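Local coordinates for cellulase (Clostridium cellulovorans, PDB 6UI3), which probably hydrolyses beta-1,4-glucosidic bonds of cellulose and related plant polysaccharides, as the family 5 (GH5_4) broad-specificity endoglucanase domain of a longer protein, at residues G113-D116 / A122-N125; E164-L169 / Y203-G208; I129-I134 / P178-T183; T149-R154 / S220-I225; E34-E39 / W69-I74. One frame throughout, in Å; residues are numbered along the deposited sequence.

Interaction 1 of 5, residues G113-D116 / A122-N125; sequences GQFD and AIIN
With CG1 of I123 wedged between its backbone N and carbonyl carbon (chi1 74°) and CD1 extended beyond it, the methyl at the end of this side chain lands over the ring of F115. That ring hangs from a CG that is anti to the F115 carbonyl carbon. The setting is a (beta/alpha)8 barrel, where the loop that follows strand 101-105 folds back onto the first turn of helix 120-137, the next element of the barrel's outer layer.

The central interaction is a CH-pi contact. I123 CD1 stands 3.6 Å from the centroid of the F115 ring and only 6° off its normal. Because the methyl is so well centred, all six ring carbons share it at similar range, the nearest pair being I123 CD1 and F115 CD2 at 3.7 Å. The ring is buried from other directions as well: Y172 meets it edge-to-face, while P153 and L169 pack against it. I123 likewise reaches beyond the loop, to V168 and F111, so this pair helps tie the loop to two helices.

F115 is also the centre of an inverse gamma turn running from Q114 to D116, and its backbone is hydrogen-bonded to R154. D116, at the end of the turn, directs its carboxylate to H119 and H155. Q114 adds a second patch, using the root of its side chain and its carbonyl and not its amide: CB lies 3.9 Å from I123 CG2, and Q114 O lies 3.6 Å from I123 CD1.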
# COMPACT_ATOMS: atom_id res chain seq x y z
N GLY A 113 -13.94 -6.84 4.17
CA GLY A 113 -14.50 -8.03 3.54
C GLY A 113 -15.99 -8.01 3.29
O GLY A 113 -16.60 -9.05 3.09
N GLN A 114 -16.58 -6.81 3.32
CA GLN A 114 -18.03 -6.64 3.24
C GLN A 114 -18.43 -5.74 2.08
O GLN A 114 -19.47 -5.07 2.13
CB GLN A 114 -18.59 -6.15 4.57
CG GLN A 114 -18.30 -7.14 5.71
CD GLN A 114 -18.89 -6.69 7.02
OE1 GLN A 114 -18.66 -5.57 7.46
NE2 GLN A 114 -19.68 -7.56 7.63
N PHE A 115 -17.66 -5.78 0.99
CA PHE A 115 -17.95 -4.98 -0.21
C PHE A 115 -18.98 -5.68 -1.08
O PHE A 115 -18.68 -6.27 -2.12
CB PHE A 115 -16.66 -4.63 -0.95
CG PHE A 115 -15.96 -3.43 -0.34
CD1 PHE A 115 -15.27 -3.54 0.86
CD2 PHE A 115 -16.04 -2.18 -0.94
CE1 PHE A 115 -14.69 -2.43 1.46
CE2 PHE A 115 -15.46 -1.07 -0.35
CZ PHE A 115 -14.78 -1.19 0.84
N ASP A 116 -20.23 -5.60 -0.62
CA ASP A 116 -21.39 -6.19 -1.29
C ASP A 116 -22.61 -5.32 -1.00
O ASP A 116 -22.59 -4.47 -0.12
CB ASP A 116 -21.58 -7.66 -0.86
CG ASP A 116 -21.56 -7.85 0.65
OD1 ASP A 116 -22.38 -7.20 1.32
OD2 ASP A 116 -20.71 -8.61 1.17
N ALA A 122 -23.66 0.31 5.35
CA ALA A 122 -22.90 0.25 6.59
C ALA A 122 -21.41 0.49 6.37
O ALA A 122 -20.76 1.14 7.19
CB ALA A 122 -23.12 -1.09 7.28
N ILE A 123 -20.84 -0.06 5.29
CA ILE A 123 -19.40 0.13 5.08
C ILE A 123 -19.09 1.56 4.66
O ILE A 123 -18.05 2.12 5.02
CB ILE A 123 -18.77 -0.91 4.12
CG1 ILE A 123 -19.14 -0.63 2.66
CG2 ILE A 123 -19.13 -2.31 4.56
CD1 ILE A 123 -18.57 -1.65 1.67
N ILE A 124 -19.98 2.17 3.88
CA ILE A 124 -19.74 3.56 3.50
C ILE A 124 -19.86 4.46 4.73
O ILE A 124 -19.09 5.42 4.89
CB ILE A 124 -20.64 3.97 2.32
CG1 ILE A 124 -20.24 3.18 1.06
CG2 ILE A 124 -20.54 5.48 2.07
CD1 ILE A 124 -21.06 3.41 -0.17
N ASN A 125 -20.81 4.16 5.62
CA ASN A 125 -20.95 4.95 6.84
C ASN A 125 -19.72 4.80 7.75
O ASN A 125 -19.16 5.80 8.21
CB ASN A 125 -22.23 4.55 7.56
CG ASN A 125 -22.48 5.36 8.81
OD1 ASN A 125 -22.61 6.59 8.76
ND2 ASN A 125 -22.54 4.69 9.93

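Interaction 2 of 5, residues E164-L169 / Y203-G208; sequences EYFNVL and YPKVAG
Two helices of the outer layer of the (beta/alpha)8 barrel, 163-182 and 203-208, meet here through a single aromatic side chain, F166, laid against one helical turn of P204, K205 and G208. The segment axes approach to 10.1 Å and cross at -46°. F166 CG is anti to its carbonyl carbon (chi1 -58°), and the ring reaches across the gap at a slant. Its CE2 comes within 3.5 Å of P204 O, a carbonyl already taken up by the helical bond from G208 N. CE1 of F166 lies 3.9 Å from K205 CG, and on the same ring CD2 lies 4.1 Å from G208 CA. G208 brings no side chain to this surface, and the backbones come close there: the CA atoms of F166 and G208 are 5.9 Å apart.

K205 lends only the base of its chain; a bend at chi2 (90°) leads NZ off to W159 O and to a salt bridge with D202. A hydrogen bond from N170 ND2 to G208 O also links the helices. Farther round, F166 meets Y197 edge-to-face, V168 on the same helix packs against helix 120-137, and V206 on the short helix packs against helix 243-261.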
# COMPACT_ATOMS: atom_id res chain seq x y z
N GLU A 164 -21.41 -6.70 -9.10
CA GLU A 164 -22.06 -6.16 -7.91
C GLU A 164 -21.03 -5.59 -6.95
O GLU A 164 -21.15 -4.45 -6.49
CB GLU A 164 -22.87 -7.24 -7.18
CG GLU A 164 -23.50 -6.76 -5.86
CD GLU A 164 -23.94 -7.89 -4.93
OE1 GLU A 164 -24.34 -8.97 -5.42
OE2 GLU A 164 -23.88 -7.69 -3.69
N TYR A 165 -20.00 -6.38 -6.62
CA TYR A 165 -19.03 -5.95 -5.64
C TYR A 165 -18.16 -4.84 -6.21
O TYR A 165 -17.78 -3.91 -5.48
CB TYR A 165 -18.14 -7.12 -5.20
CG TYR A 165 -18.85 -8.41 -4.83
CD1 TYR A 165 -20.14 -8.42 -4.34
CD2 TYR A 165 -18.21 -9.63 -5.00
CE1 TYR A 165 -20.77 -9.62 -4.01
CE2 TYR A 165 -18.83 -10.82 -4.68
CZ TYR A 165 -20.11 -10.82 -4.19
OH TYR A 165 -20.73 -12.02 -3.87
N PHE A 166 -17.81 -4.92 -7.50
CA PHE A 166 -17.02 -3.86 -8.10
C PHE A 166 -17.75 -2.53 -7.97
O PHE A 166 -17.14 -1.50 -7.70
CB PHE A 166 -16.73 -4.12 -9.58
CG PHE A 166 -16.00 -5.42 -9.90
CD1 PHE A 166 -15.27 -6.11 -8.95
CD2 PHE A 166 -16.06 -5.93 -11.19
CE1 PHE A 166 -14.61 -7.29 -9.29
CE2 PHE A 166 -15.41 -7.10 -11.52
CZ PHE A 166 -14.69 -7.79 -10.58
N ASN A 167 -19.07 -2.54 -8.19
CA ASN A 167 -19.84 -1.30 -8.13
C ASN A 167 -19.93 -0.76 -6.70
O ASN A 167 -19.88 0.45 -6.49
CB ASN A 167 -21.25 -1.49 -8.70
CG ASN A 167 -22.12 -0.27 -8.48
OD1 ASN A 167 -21.89 0.78 -9.08
ND2 ASN A 167 -23.12 -0.39 -7.60
N VAL A 168 -20.06 -1.65 -5.71
CA VAL A 168 -20.06 -1.21 -4.32
C VAL A 168 -18.76 -0.48 -4.00
O VAL A 168 -18.76 0.59 -3.39
CB VAL A 168 -20.31 -2.38 -3.36
CG1 VAL A 168 -20.08 -1.97 -1.91
CG2 VAL A 168 -21.72 -2.89 -3.50
N LEU A 169 -17.63 -1.05 -4.43
CA LEU A 169 -16.34 -0.39 -4.20
C LEU A 169 -16.28 0.96 -4.91
O LEU A 169 -15.77 1.94 -4.35
CB LEU A 169 -15.20 -1.29 -4.66
CG LEU A 169 -13.81 -0.66 -4.64
CD1 LEU A 169 -13.44 -0.15 -3.27
CD2 LEU A 169 -12.78 -1.67 -5.15
N TYR A 203 -7.59 -8.28 -15.20
CA TYR A 203 -8.32 -7.37 -16.08
C TYR A 203 -9.76 -7.12 -15.64
O TYR A 203 -10.20 -5.96 -15.72
CB TYR A 203 -8.24 -7.79 -17.56
CG TYR A 203 -8.81 -6.69 -18.40
CD1 TYR A 203 -8.12 -5.50 -18.56
CD2 TYR A 203 -10.06 -6.80 -18.97
CE1 TYR A 203 -8.65 -4.45 -19.28
CE2 TYR A 203 -10.61 -5.74 -19.69
CZ TYR A 203 -9.88 -4.58 -19.84
OH TYR A 203 -10.39 -3.51 -20.54
N PRO A 204 -10.54 -8.10 -15.18
CA PRO A 204 -11.94 -7.77 -14.83
C PRO A 204 -12.06 -6.73 -13.73
O PRO A 204 -12.97 -5.89 -13.75
CB PRO A 204 -12.53 -9.12 -14.43
CG PRO A 204 -11.74 -10.11 -15.20
CD PRO A 204 -10.32 -9.56 -15.17
N LYS A 205 -11.15 -6.76 -12.75
CA LYS A 205 -11.19 -5.74 -11.70
C LYS A 205 -10.79 -4.37 -12.25
O LYS A 205 -11.36 -3.34 -11.88
CB LYS A 205 -10.27 -6.09 -10.53
CG LYS A 205 -10.69 -7.30 -9.72
CD LYS A 205 -10.12 -8.60 -10.24
CE LYS A 205 -10.20 -9.70 -9.18
NZ LYS A 205 -9.60 -10.98 -9.61
N VAL A 206 -9.79 -4.35 -13.14
CA VAL A 206 -9.34 -3.11 -13.74
C VAL A 206 -10.44 -2.51 -14.60
O VAL A 206 -10.74 -1.31 -14.50
CB VAL A 206 -8.05 -3.38 -14.52
CG1 VAL A 206 -7.67 -2.20 -15.42
CG2 VAL A 206 -6.93 -3.74 -13.54
N ALA A 207 -11.09 -3.33 -15.41
CA ALA A 207 -12.16 -2.84 -16.27
C ALA A 207 -13.38 -2.42 -15.47
O ALA A 207 -14.11 -1.51 -15.89
CB ALA A 207 -12.55 -3.92 -17.27
N GLY A 208 -13.64 -3.09 -14.35
CA GLY A 208 -14.78 -2.77 -13.50
C GLY A 208 -14.62 -1.53 -12.67
O GLY A 208 -15.60 -1.03 -12.10

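Interaction 3 of 5, residues I129-I134 / P178-T183; sequences IVWTQI and PVIRAT
Apolar packing comes first. W131 and I180 meet where helices 120-137 and 163-182 lie side by side. I180 CD1 is 4.0 Å from W131 CE3 and sits 3.9 Å above the indole plane, displaced toward the six-membered rim. On the other side of that plane lies I134 CD1, from the next turn of the same helix as the tryptophan, so the indole is held between two isoleucine methyls. I180 gets there with CG1 anti to its carbonyl carbon (chi1 -67°) and the chain extended beyond. Next along the helix, T132 and V179 cross at about a right angle, with T132 OG1 3.4 Å from V179 CG1. The looser end is T183, where CG2 stands 4.4 Å from T132 O.

The polar atoms find their hydrogen bonds outside the helix-to-helix contact. T132 OG1 bonds to T128 O one turn back, and W131 NE1 reaches inward to T149 O. T183 OG1 donates to I180 O at 2.7 Å, in the carbonyl plane, and the same oxygen also takes T183 N. On the far side of its own helix, Q133 folds its amide back and NE2 donates to I129 O at 3.2 Å, lying 59° out of that carbonyl plane on the face opposite to the one Q133 N uses; the amide also bonds to Y78 O and I80 N.

With I180 also touching I192 of strand 192-195, this is helix-to-helix packing in the outer ring of a TIM barrel, between the helices that follow the third and fourth strands.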
# COMPACT_ATOMS: atom_id res chain seq x y z
N ILE A 129 -17.00 7.80 8.65
CA ILE A 129 -16.73 8.25 10.01
C ILE A 129 -15.25 8.08 10.36
O ILE A 129 -14.64 8.96 10.98
CB ILE A 129 -17.67 7.51 10.99
CG1 ILE A 129 -19.11 7.97 10.75
CG2 ILE A 129 -17.23 7.74 12.43
CD1 ILE A 129 -20.14 7.09 11.41
N VAL A 130 -14.65 6.97 9.94
CA VAL A 130 -13.23 6.71 10.21
C VAL A 130 -12.35 7.68 9.43
O VAL A 130 -11.46 8.32 10.00
CB VAL A 130 -12.89 5.24 9.93
CG1 VAL A 130 -11.39 5.02 9.93
CG2 VAL A 130 -13.58 4.32 10.95
N TRP A 131 -12.60 7.82 8.12
CA TRP A 131 -11.78 8.73 7.33
C TRP A 131 -11.95 10.19 7.75
O TRP A 131 -10.98 10.95 7.67
CB TRP A 131 -12.02 8.56 5.81
CG TRP A 131 -11.09 7.53 5.27
CD1 TRP A 131 -11.41 6.30 4.76
CD2 TRP A 131 -9.66 7.62 5.26
NE1 TRP A 131 -10.25 5.62 4.40
CE2 TRP A 131 -9.17 6.41 4.72
CE3 TRP A 131 -8.75 8.61 5.65
CZ2 TRP A 131 -7.80 6.16 4.58
CZ3 TRP A 131 -7.39 8.36 5.52
CH2 TRP A 131 -6.93 7.14 4.99
N THR A 132 -13.13 10.59 8.21
CA THR A 132 -13.28 11.96 8.71
C THR A 132 -12.34 12.19 9.88
O THR A 132 -11.69 13.23 9.97
CB THR A 132 -14.73 12.23 9.10
OG1 THR A 132 -15.57 12.14 7.94
CG2 THR A 132 -14.90 13.62 9.68
N GLN A 133 -12.24 11.21 10.78
CA GLN A 133 -11.33 11.33 11.92
C GLN A 133 -9.86 11.34 11.50
O GLN A 133 -9.07 12.15 12.00
CB GLN A 133 -11.56 10.19 12.90
CG GLN A 133 -12.88 10.27 13.63
CD GLN A 133 -13.12 9.03 14.46
OE1 GLN A 133 -12.62 8.93 15.58
NE2 GLN A 133 -13.83 8.07 13.90
N ILE A 134 -9.45 10.40 10.64
CA ILE A 134 -8.05 10.36 10.21
C ILE A 134 -7.70 11.66 9.50
O ILE A 134 -6.68 12.31 9.79
CB ILE A 134 -7.77 9.14 9.31
CG1 ILE A 134 -8.08 7.83 10.03
CG2 ILE A 134 -6.30 9.16 8.83
CD1 ILE A 134 -8.11 6.63 9.11
N PRO A 178 -14.40 12.63 -1.65
CA PRO A 178 -14.89 13.97 -1.29
C PRO A 178 -15.00 14.19 0.20
O PRO A 178 -14.88 15.33 0.66
CB PRO A 178 -16.23 14.11 -2.03
CG PRO A 178 -16.51 12.79 -2.62
CD PRO A 178 -15.28 11.95 -2.62
N VAL A 179 -15.26 13.14 0.99
CA VAL A 179 -15.26 13.29 2.45
C VAL A 179 -13.91 13.81 2.93
O VAL A 179 -13.83 14.74 3.73
CB VAL A 179 -15.63 11.95 3.12
CG1 VAL A 179 -15.19 11.95 4.58
CG2 VAL A 179 -17.13 11.70 3.01
N ILE A 180 -12.83 13.22 2.42
CA ILE A 180 -11.49 13.69 2.77
C ILE A 180 -11.28 15.13 2.31
O ILE A 180 -10.80 15.98 3.07
CB ILE A 180 -10.42 12.74 2.20
CG1 ILE A 180 -10.49 11.37 2.89
CG2 ILE A 180 -9.01 13.35 2.32
CD1 ILE A 180 -9.78 10.25 2.17
N ARG A 181 -11.65 15.44 1.06
CA ARG A 181 -11.41 16.79 0.53
C ARG A 181 -12.10 17.85 1.39
O ARG A 181 -11.56 18.93 1.63
CB ARG A 181 -11.92 16.91 -0.91
CG ARG A 181 -11.29 16.01 -1.95
CD ARG A 181 -9.86 16.34 -2.15
NE ARG A 181 -9.23 15.47 -3.13
CZ ARG A 181 -7.96 15.10 -3.07
NH1 ARG A 181 -7.20 15.50 -2.08
NH2 ARG A 181 -7.47 14.30 -4.01
N ALA A 182 -13.33 17.56 1.84
CA ALA A 182 -14.13 18.57 2.52
C ALA A 182 -13.59 18.90 3.90
O ALA A 182 -13.94 19.94 4.46
CB ALA A 182 -15.59 18.10 2.60
N THR A 183 -12.75 18.04 4.49
CA THR A 183 -12.14 18.38 5.77
C THR A 183 -11.16 19.54 5.63
O THR A 183 -10.82 20.18 6.63
CB THR A 183 -11.45 17.18 6.44
OG1 THR A 183 -10.33 16.74 5.66
CG2 THR A 183 -12.44 16.03 6.66

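Interaction 4 of 5, residues T149-R154 / S220-I225; sequences TINQPR and SIHAYI. Unlike the reference sequence in segment 149-154: Q152 (reference Glu).
The contact lies at the C-terminal ends of barrel strands 145-148 and 217-222, the end where TIM-barrel enzymes carry their active site. N151, Q152 and P153 probably correspond to the Asn-Glu-Pro signature of family 5, whose glutamate is generally the acid/base; the deposited chain carries glutamine at 152 where the reference sequence has glutamate.

Across from them stands H222. Its ND1 donates to Q152 OE1 at 2.7 Å, almost perfectly straight at 178°. The oxygen lies in the plane of the imidazole. The amide is turned 51° from the ring, and ND1 lies 20° from the side-chain carbonyl plane of Q152. Q152 reaches this spot with its chain extended beyond CG. N151 OD1 takes the neighbouring stretch of the ring edge, 3.0 Å from H222 CE1 and also in plane; its main polar partner is R64, while N151 ND2 bonds to Q112. One water links the backbone of this loop to the strand, 2.9 Å from N151 O and 2.7 Å from S220 OG. The backbone carbonyl of Q152 accepts a hydrogen bond from R154, whose NH1 lies 3.0 Å from Q152 O.

With ND1 donating and N151 OD1 beside CE1, the two oxygens probably favour this orientation of the ring. The arrangement is consistent with H222 helping to position the glutamine side chain deposited at 152.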
# COMPACT_ATOMS: atom_id res chain seq x y z
N THR A 149 -7.53 4.52 0.56
CA THR A 149 -8.87 4.53 1.16
C THR A 149 -9.28 3.21 1.82
O THR A 149 -10.10 3.21 2.75
CB THR A 149 -9.94 4.90 0.12
OG1 THR A 149 -9.94 3.89 -0.90
CG2 THR A 149 -9.74 6.29 -0.46
N ILE A 150 -8.77 2.09 1.32
CA ILE A 150 -9.06 0.75 1.85
C ILE A 150 -8.03 -0.18 1.22
O ILE A 150 -7.70 -0.02 0.05
CB ILE A 150 -10.52 0.32 1.59
CG1 ILE A 150 -10.83 -1.04 2.22
CG2 ILE A 150 -10.85 0.35 0.10
CD1 ILE A 150 -10.72 -1.11 3.74
N ASN A 151 -7.51 -1.14 1.97
CA ASN A 151 -6.39 -1.98 1.51
C ASN A 151 -6.79 -2.92 0.36
O ASN A 151 -6.40 -2.71 -0.79
CB ASN A 151 -5.84 -2.74 2.72
CG ASN A 151 -4.85 -3.78 2.33
OD1 ASN A 151 -3.89 -3.48 1.60
ND2 ASN A 151 -5.05 -5.00 2.78
N GLN A 152 -7.54 -3.98 0.67
CA GLN A 152 -7.89 -5.04 -0.28
C GLN A 152 -9.39 -5.32 -0.19
O GLN A 152 -9.83 -6.37 0.30
CB GLN A 152 -7.03 -6.29 -0.08
CG GLN A 152 -5.61 -6.03 -0.62
CD GLN A 152 -4.60 -7.13 -0.43
OE1 GLN A 152 -3.52 -7.08 -1.02
NE2 GLN A 152 -4.91 -8.09 0.39
N PRO A 153 -10.20 -4.37 -0.66
CA PRO A 153 -11.65 -4.47 -0.49
C PRO A 153 -12.23 -5.64 -1.27
O PRO A 153 -11.90 -5.84 -2.45
CB PRO A 153 -12.17 -3.14 -1.07
CG PRO A 153 -11.10 -2.73 -2.06
CD PRO A 153 -9.80 -3.17 -1.42
N ARG A 154 -13.13 -6.38 -0.64
CA ARG A 154 -13.65 -7.58 -1.27
C ARG A 154 -14.91 -8.03 -0.55
O ARG A 154 -15.29 -7.50 0.49
CB ARG A 154 -12.59 -8.69 -1.27
CG ARG A 154 -12.17 -9.12 0.12
CD ARG A 154 -11.04 -10.11 0.00
NE ARG A 154 -10.52 -10.68 1.23
CZ ARG A 154 -9.56 -10.12 1.96
NH1 ARG A 154 -9.07 -8.94 1.65
NH2 ARG A 154 -9.10 -10.77 3.01
N SER A 220 -4.44 2.26 -6.71
CA SER A 220 -3.67 1.35 -5.87
C SER A 220 -3.79 -0.07 -6.39
O SER A 220 -4.90 -0.61 -6.48
CB SER A 220 -4.21 1.42 -4.45
OG SER A 220 -3.60 0.41 -3.66
N ILE A 221 -2.65 -0.68 -6.72
CA ILE A 221 -2.56 -2.05 -7.21
C ILE A 221 -1.59 -2.84 -6.33
O ILE A 221 -0.50 -2.36 -6.01
CB ILE A 221 -2.07 -2.08 -8.68
CG1 ILE A 221 -3.08 -1.41 -9.62
CG2 ILE A 221 -1.72 -3.50 -9.12
CD1 ILE A 221 -4.39 -2.10 -9.76
N HIS A 222 -1.98 -4.07 -5.98
CA HIS A 222 -1.09 -5.02 -5.30
C HIS A 222 -0.90 -6.17 -6.27
O HIS A 222 -1.88 -6.80 -6.67
CB HIS A 222 -1.70 -5.52 -3.99
CG HIS A 222 -2.02 -4.42 -3.02
ND1 HIS A 222 -2.69 -4.65 -1.85
CD2 HIS A 222 -1.75 -3.10 -3.06
CE1 HIS A 222 -2.83 -3.51 -1.20
NE2 HIS A 222 -2.28 -2.55 -1.91
N ALA A 223 0.34 -6.44 -6.67
CA ALA A 223 0.59 -7.38 -7.77
C ALA A 223 1.79 -8.28 -7.45
O ALA A 223 2.93 -8.04 -7.86
CB ALA A 223 0.76 -6.64 -9.10
N TYR A 224 1.50 -9.35 -6.71
CA TYR A 224 2.48 -10.39 -6.44
C TYR A 224 2.33 -11.42 -7.56
O TYR A 224 1.67 -12.45 -7.43
CB TYR A 224 2.21 -11.03 -5.09
CG TYR A 224 2.18 -10.12 -3.88
CD1 TYR A 224 3.27 -10.04 -3.03
CD2 TYR A 224 1.04 -9.41 -3.54
CE1 TYR A 224 3.24 -9.27 -1.88
CE2 TYR A 224 0.99 -8.63 -2.39
CZ TYR A 224 2.09 -8.57 -1.55
OH TYR A 224 2.06 -7.84 -0.38
N ILE A 225 2.94 -11.10 -8.70
CA ILE A 225 2.64 -11.81 -9.94
C ILE A 225 3.91 -12.27 -10.64
O ILE A 225 4.94 -11.57 -10.56
CB ILE A 225 1.79 -10.94 -10.90
CG1 ILE A 225 2.48 -9.63 -11.25
CG2 ILE A 225 0.38 -10.72 -10.30
CD1 ILE A 225 1.80 -8.89 -12.41
O HOH W 1 -4.98 -0.25 -1.46

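Interaction 5 of 5, residues E34-E39 / W69-I74; sequences ESVGGE and WDENYI
The E71 carboxylate is the flat group that touches: OE1 points its syn lone pair, the one on the side of OE2, at the amide of G37. In the same loop as E71, but away from segment 34-39, the Y73 ring has D70 CA 3.5 Å above one face, offset toward the rim, and meets Y78 edge-to-face. All this belongs to the loops that follow the first and second strands of the (beta/alpha)8 barrel, joined here at the surface.

Both loops are shaped by beta turns. S35 to G38 form a type II turn, closed by a weak bond from G38 N to S35 O, with G37 at its third position. W69 to N72 form a type I turn, where N72 N bonds to W69 O at 3.0 Å and E71 is third. The E71 chain, extended beyond CG (chi2 -178°), carries the carboxylate across to G37. W69 anchors its turn inward, on M85, V88 and I134; S35 OG is taken by T32 O.

V36 crosses E71 at about a right angle, V36 CG1 being 3.6 Å from E71 OE2. The single hydrogen bond between the loops runs from G37 N to E71 OE1, 2.8 Å long with an angle of 162° at the hydrogen.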
# COMPACT_ATOMS: atom_id res chain seq x y z
N GLU A 34 -1.46 -3.40 11.26
CA GLU A 34 -2.65 -4.11 10.81
C GLU A 34 -2.86 -5.44 11.51
O GLU A 34 -3.83 -6.14 11.19
CB GLU A 34 -2.65 -4.29 9.28
CG GLU A 34 -1.90 -5.50 8.75
CD GLU A 34 -0.38 -5.39 8.71
OE1 GLU A 34 0.24 -4.62 9.46
OE2 GLU A 34 0.20 -6.17 7.91
N SER A 35 -2.00 -5.81 12.45
CA SER A 35 -2.10 -7.12 13.09
C SER A 35 -3.32 -7.20 14.02
O SER A 35 -3.77 -6.20 14.58
CB SER A 35 -0.85 -7.38 13.96
OG SER A 35 0.35 -7.31 13.22
N VAL A 36 -3.81 -8.43 14.23
CA VAL A 36 -4.75 -8.66 15.32
C VAL A 36 -4.01 -8.48 16.64
O VAL A 36 -2.96 -9.08 16.85
CB VAL A 36 -5.35 -10.07 15.23
CG1 VAL A 36 -6.23 -10.35 16.46
CG2 VAL A 36 -6.15 -10.24 13.95
N GLY A 37 -4.56 -7.64 17.52
CA GLY A 37 -3.96 -7.42 18.82
C GLY A 37 -3.00 -6.26 18.89
O GLY A 37 -2.31 -6.10 19.90
N GLY A 38 -2.92 -5.44 17.86
CA GLY A 38 -2.06 -4.28 17.89
C GLY A 38 -0.70 -4.54 17.27
O GLY A 38 -0.44 -5.59 16.67
N GLU A 39 0.17 -3.56 17.46
CA GLU A 39 1.43 -3.47 16.73
C GLU A 39 2.28 -4.73 16.83
O GLU A 39 2.92 -5.13 15.85
CB GLU A 39 2.21 -2.26 17.26
CG GLU A 39 3.46 -1.94 16.47
CD GLU A 39 4.03 -0.57 16.77
OE1 GLU A 39 3.48 0.15 17.63
OE2 GLU A 39 5.03 -0.18 16.12
N TRP A 69 -8.02 -0.38 12.37
CA TRP A 69 -8.54 0.59 13.32
C TRP A 69 -9.60 0.06 14.26
O TRP A 69 -9.81 0.65 15.33
CB TRP A 69 -9.14 1.79 12.56
CG TRP A 69 -8.16 2.51 11.68
CD1 TRP A 69 -7.88 2.24 10.37
CD2 TRP A 69 -7.31 3.61 12.06
NE1 TRP A 69 -6.93 3.12 9.90
CE2 TRP A 69 -6.56 3.97 10.92
CE3 TRP A 69 -7.11 4.32 13.25
CZ2 TRP A 69 -5.63 5.01 10.93
CZ3 TRP A 69 -6.18 5.35 13.26
CH2 TRP A 69 -5.46 5.69 12.11
N ASP A 70 -10.28 -1.03 13.90
CA ASP A 70 -11.51 -1.42 14.58
C ASP A 70 -11.31 -2.27 15.83
O ASP A 70 -12.30 -2.73 16.40
CB ASP A 70 -12.54 -2.01 13.61
CG ASP A 70 -12.10 -3.28 12.92
OD1 ASP A 70 -10.93 -3.67 13.03
OD2 ASP A 70 -12.96 -3.88 12.24
N GLU A 71 -10.08 -2.43 16.31
CA GLU A 71 -9.85 -2.91 17.67
C GLU A 71 -9.62 -1.75 18.62
O GLU A 71 -9.40 -1.98 19.82
CB GLU A 71 -8.68 -3.90 17.73
CG GLU A 71 -8.89 -5.11 16.81
CD GLU A 71 -7.78 -6.15 16.86
OE1 GLU A 71 -6.61 -5.81 16.98
OE2 GLU A 71 -8.11 -7.34 16.75
N ASN A 72 -9.68 -0.51 18.13
CA ASN A 72 -9.41 0.68 18.92
C ASN A 72 -10.54 1.70 18.88
O ASN A 72 -10.31 2.91 19.03
CB ASN A 72 -8.08 1.30 18.51
CG ASN A 72 -6.94 0.54 19.07
OD1 ASN A 72 -6.54 0.76 20.22
ND2 ASN A 72 -6.42 -0.42 18.31
N TYR A 73 -11.76 1.23 18.73
CA TYR A 73 -12.93 2.09 18.87
C TYR A 73 -13.31 2.16 20.35
O TYR A 73 -13.40 1.14 21.03
CB TYR A 73 -14.10 1.55 18.07
CG TYR A 73 -13.93 1.49 16.55
CD1 TYR A 73 -13.08 2.34 15.86
CD2 TYR A 73 -14.66 0.56 15.82
CE1 TYR A 73 -12.98 2.27 14.47
CE2 TYR A 73 -14.55 0.49 14.44
CZ TYR A 73 -13.71 1.35 13.77
OH TYR A 73 -13.57 1.31 12.40
N ILE A 74 -13.60 3.38 20.83
CA ILE A 74 -13.87 3.60 22.25
C ILE A 74 -15.35 3.69 22.57
O ILE A 74 -15.71 3.86 23.75
CB ILE A 74 -13.11 4.83 22.77
CG1 ILE A 74 -13.67 6.13 22.16
CG2 ILE A 74 -11.64 4.66 22.50
CD1 ILE A 74 -12.97 7.38 22.65

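Overall arrangement
Along the chain, interaction 5 comes first, then interaction 1, while interactions 3, 4 and 2 interleave through residues 129-225; all lie in one (beta/alpha)8 barrel. Interaction 4 sits about 7 Å from the chain's centre, and the others lie about 18 to 20 Å out; the centres of interactions 2 and 4 are about 12 Å apart, those of 2 and 5 about 28 Å. Helix 120-137 serves interactions 1 and 3, and helix 163-182 serves interactions 2 and 3. F115 N bonds R154 O, W131 NE1 bonds T149 O, and L169 packs on P153: segment 149-154 is thus touched by interactions 1, 2 and 3. Interaction 5 meets interaction 3 through W69 on I134 and Y73 on V130.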